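PDB 6VC3: galactose-binding lectin from Arachis hypogaea, which binds D-galactose and galactosides as a calcium- and manganese-dependent legume lectin that assembles into a homotetramer. Local coordinates for residues P81-I86 with D123-S128. Sequence-based numbering, arbitrary orientation.
Sequences PADGII and DTYSNS. With CA (calcium ion), chain G; MN (manganese (II) ion), chain F; QWJ (6-S-(prop-2-yn-1-yl)-6-thio-beta-D-glucopyranosyl 1-thio-beta-D-galactopyranoside), chain E.
Asp83 OD2 is gripped from two directions: the sugar hydroxyl O3 donates to Asp83 OD2 at 2.7 Å, and a calcium-bound water donates both to it and, at longer range, to Asp83 O. The other carboxylate oxygen, Asp83 OD1, accepts from the sugar O4 at 2.6 Å, so the aspartate clasps two neighbouring hydroxyls of the galactose. Across the contact, Asn127 OD1 binds calcium at 2.4 Å while Asn127 ND2 donates to the sugar O3 at 2.9 Å in a nearly straight bond (173°). Tyr125 gives its backbone O to calcium and lays one ring face beneath the galactose, whose C4 sits over the ring centre; CG anti to the backbone N (chi1 -177°) carries the ring there. Asp123 OD2 is shared by both ions, lying 2.1 Å from manganese; Asp123 OD1 also binds calcium and accepts from Tyr125 N at 3.1 Å, an Asx turn. With bound waters, Asp132 completes the calcium site, and Glu121, Asp132 and His137 the manganese site. The backbones meet through a weak Thr124 N to Asp83 O bond, beside the non-hydrogen-bonded antiparallel pair Gly84–Asp123. Calcium-held Tyr125 and Asn127, facing an aspartate after a cis peptide, characterise the legume lectin combining site.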
ATOM      1  N   PRO A  81     -29.795  25.504   1.291  1.00 29.75           N
ATOM      2  CA  PRO A  81     -28.652  24.568   1.192  1.00 29.00           C
ATOM      3  C   PRO A  81     -28.310  24.267  -0.265  1.00 31.25           C
ATOM      4  O   PRO A  81     -28.989  23.485  -0.936  1.00 30.32           O
ATOM      5  CB  PRO A  81     -29.126  23.331   1.962  1.00 30.59           C
ATOM      6  CG  PRO A  81     -30.298  23.763   2.742  1.00 35.07           C
ATOM      7  CD  PRO A  81     -30.940  24.866   1.970  1.00 31.22           C
ATOM      8  N   ALA A  82     -27.297  24.996  -0.774  1.00 26.21           N
ATOM      9  CA  ALA A  82     -26.883  24.915  -2.173  1.00 25.66           C
ATOM     10  C   ALA A  82     -25.369  25.184  -2.303  1.00 27.11           C
ATOM     11  O   ALA A  82     -24.814  25.795  -1.407  1.00 25.61           O
ATOM     12  CB  ALA A  82     -27.692  25.908  -3.003  1.00 26.50           C
ATOM     13  N   ASP A  83     -24.673  24.666  -3.343  1.00 22.57           N
ATOM     14  CA  ASP A  83     -25.240  23.994  -4.515  1.00 22.35           C
ATOM     15  C   ASP A  83     -24.858  22.521  -4.688  1.00 28.07           C
ATOM     16  O   ASP A  83     -25.546  21.799  -5.428  1.00 27.83           O
ATOM     17  CB  ASP A  83     -24.845  24.778  -5.761  1.00 23.87           C
ATOM     18  CG  ASP A  83     -25.842  25.865  -6.096  1.00 26.66           C
ATOM     19  OD1 ASP A  83     -25.723  27.004  -5.521  1.00 23.61           O
ATOM     20  OD2 ASP A  83     -26.720  25.605  -6.941  1.00 33.41           O
ATOM     21  N   GLY A  84     -23.793  22.095  -4.011  1.00 23.48           N
ATOM     22  CA  GLY A  84     -23.312  20.725  -4.064  1.00 21.88           C
ATOM     23  C   GLY A  84     -21.838  20.598  -4.355  1.00 25.00           C
ATOM     24  O   GLY A  84     -21.126  21.594  -4.503  1.00 24.70           O
ATOM     25  N   ILE A  85     -21.375  19.363  -4.415  1.00 23.46           N
ATOM     26  CA  ILE A  85     -19.984  18.999  -4.684  1.00 22.86           C
ATOM     27  C   ILE A  85     -19.906  18.164  -5.980  1.00 25.29           C
ATOM     28  O   ILE A  85     -20.778  17.343  -6.240  1.00 23.77           O
ATOM     29  CB  ILE A  85     -19.370  18.220  -3.468  1.00 26.09           C
ATOM     30  CG1 ILE A  85     -19.435  19.050  -2.147  1.00 26.26           C
ATOM     31  CG2 ILE A  85     -17.930  17.739  -3.762  1.00 26.21           C
ATOM     32  CD1 ILE A  85     -19.228  18.218  -0.785  1.00 22.27           C
ATOM     33  N   ILE A  86     -18.850  18.379  -6.771  1.00 21.19           N
ATOM     34  CA  ILE A  86     -18.566  17.587  -7.947  1.00 20.29           C
ATOM     35  C   ILE A  86     -17.113  17.032  -7.844  1.00 22.74           C
ATOM     36  O   ILE A  86     -16.176  17.776  -7.556  1.00 20.28           O
ATOM     37  CB  ILE A  86     -18.845  18.324  -9.287  1.00 23.08           C
ATOM     38  CG1 ILE A  86     -18.765  17.340 -10.492  1.00 22.72           C
ATOM     39  CG2 ILE A  86     -17.972  19.581  -9.478  1.00 23.08           C
ATOM     40  CD1 ILE A  86     -19.220  17.880 -11.848  1.00 23.11           C
ATOM     41  N   ASP A 123     -25.514  16.856  -6.369  1.00 22.10           N
ATOM     42  CA  ASP A 123     -26.346  18.016  -6.543  1.00 21.76           C
ATOM     43  C   ASP A 123     -27.495  18.079  -5.548  1.00 25.71           C
ATOM     44  O   ASP A 123     -28.302  17.140  -5.468  1.00 25.60           O
ATOM     45  CB  ASP A 123     -26.868  18.022  -7.971  1.00 23.38           C
ATOM     46  CG  ASP A 123     -27.215  19.392  -8.471  1.00 24.99           C
ATOM     47  OD1 ASP A 123     -27.583  20.241  -7.651  1.00 29.81           O
ATOM     48  OD2 ASP A 123     -27.089  19.623  -9.678  1.00 24.26           O
ATOM     49  N   THR A 124     -27.582  19.246  -4.834  1.00 22.08           N
ATOM     50  CA  THR A 124     -28.531  19.558  -3.761  1.00 21.57           C
ATOM     51  C   THR A 124     -29.514  20.699  -4.102  1.00 24.94           C
ATOM     52  O   THR A 124     -30.269  21.119  -3.220  1.00 23.36           O
ATOM     53  CB  THR A 124     -27.753  19.921  -2.479  1.00 34.95           C
ATOM     54  OG1 THR A 124     -27.138  21.206  -2.621  1.00 38.50           O
ATOM     55  CG2 THR A 124     -26.725  18.877  -2.097  1.00 31.56           C
ATOM     56  N   TYR A 125     -29.535  21.169  -5.365  1.00 22.75           N
ATOM     57  CA  TYR A 125     -30.447  22.229  -5.825  1.00 22.81           C
ATOM     58  C   TYR A 125     -30.874  21.966  -7.272  1.00 26.97           C
ATOM     59  O   TYR A 125     -30.024  21.658  -8.110  1.00 27.35           O
ATOM     60  CB  TYR A 125     -29.830  23.648  -5.690  1.00 24.18           C
ATOM     61  CG  TYR A 125     -30.795  24.747  -6.092  1.00 25.55           C
ATOM     62  CD1 TYR A 125     -30.909  25.154  -7.418  1.00 27.60           C
ATOM     63  CD2 TYR A 125     -31.624  25.353  -5.155  1.00 26.44           C
ATOM     64  CE1 TYR A 125     -31.859  26.090  -7.810  1.00 28.40           C
ATOM     65  CE2 TYR A 125     -32.546  26.331  -5.528  1.00 28.06           C
ATOM     66  CZ  TYR A 125     -32.666  26.693  -6.862  1.00 36.80           C
ATOM     67  OH  TYR A 125     -33.568  27.660  -7.262  1.00 34.53           O
ATOM     68  N   SER A 126     -32.176  22.145  -7.570  1.00 23.26           N
ATOM     69  CA  SER A 126     -32.716  21.901  -8.907  1.00 23.98           C
ATOM     70  C   SER A 126     -32.673  23.151  -9.792  1.00 27.21           C
ATOM     71  O   SER A 126     -33.496  24.057  -9.654  1.00 28.03           O
ATOM     72  CB  SER A 126     -34.135  21.334  -8.837  1.00 26.96           C
ATOM     73  OG  SER A 126     -34.554  20.867 -10.109  1.00 35.23           O
ATOM     74  N   ASN A 127     -31.692  23.177 -10.707  1.00 22.65           N
ATOM     75  CA  ASN A 127     -31.444  24.218 -11.696  1.00 21.55           C
ATOM     76  C   ASN A 127     -32.122  23.859 -13.020  1.00 25.75           C
ATOM     77  O   ASN A 127     -31.594  23.037 -13.770  1.00 24.24           O
ATOM     78  CB  ASN A 127     -29.934  24.416 -11.895  1.00 16.38           C
ATOM     79  CG  ASN A 127     -29.232  25.008 -10.700  1.00 41.29           C
ATOM     80  OD1 ASN A 127     -28.759  24.292  -9.821  1.00 37.44           O
ATOM     81  ND2 ASN A 127     -29.186  26.332 -10.627  1.00 36.30           N
ATOM     82  N   SER A 128     -33.284  24.499 -13.326  1.00 24.20           N
ATOM     83  CA  SER A 128     -34.057  24.240 -14.543  1.00 24.82           C
ATOM     84  C   SER A 128     -33.268  24.581 -15.799  1.00 29.40           C
ATOM     85  O   SER A 128     -33.441  23.911 -16.824  1.00 28.40           O
ATOM     86  CB  SER A 128     -35.388  24.990 -14.532  1.00 29.19           C
ATOM     87  OG  SER A 128     -35.211  26.384 -14.355  1.00 39.33           O
TER
HETATM   88 CA    CA G 303     -28.262  21.977  -9.421  1.00 26.74          CA
HETATM   89 MN    MN F 302     -27.606  18.384 -11.265  1.00 39.60          MN
HETATM   90  C4  QWJ E 301     -29.001  28.220  -6.458  1.00 58.34           C
HETATM   91  C3  QWJ E 301     -28.866  28.308  -7.977  1.00 58.44           C
HETATM   92  C5  QWJ E 301     -30.135  29.129  -5.990  1.00 62.18           C
HETATM   93  C1  QWJ E 301     -29.853  30.602  -7.838  1.00 67.25           C
HETATM   94  C2  QWJ E 301     -28.712  29.763  -8.413  1.00 61.64           C
HETATM   95  C6  QWJ E 301     -30.300  29.168  -4.490  1.00 63.33           C
HETATM   96  O5  QWJ E 301     -29.898  30.478  -6.424  1.00 63.99           O
HETATM   97  O2  QWJ E 301     -28.684  29.862  -9.833  1.00 58.13           O
HETATM   98  O3  QWJ E 301     -27.767  27.534  -8.437  1.00 54.01           O
HETATM   99  O4  QWJ E 301     -27.792  28.627  -5.838  1.00 53.71           O
HETATM  100  O6  QWJ E 301     -31.655  29.392  -4.116  1.00 64.82           O
HETATM  101  S1  QWJ E 301     -29.710  32.340  -8.321  1.00 75.93           S
HETATM  102  O   HOH W   1     -26.859  23.143  -8.050  1.00 15.75           O
HETATM  103  O   HOH W   2     -26.280  19.516 -12.431  1.00 16.76           O
HETATM  104  O   HOH W   3     -27.943  16.906 -12.905  1.00 18.24           O
HETATM  105  O   HOH W   4     -26.664  22.241 -10.983  1.00 16.49           O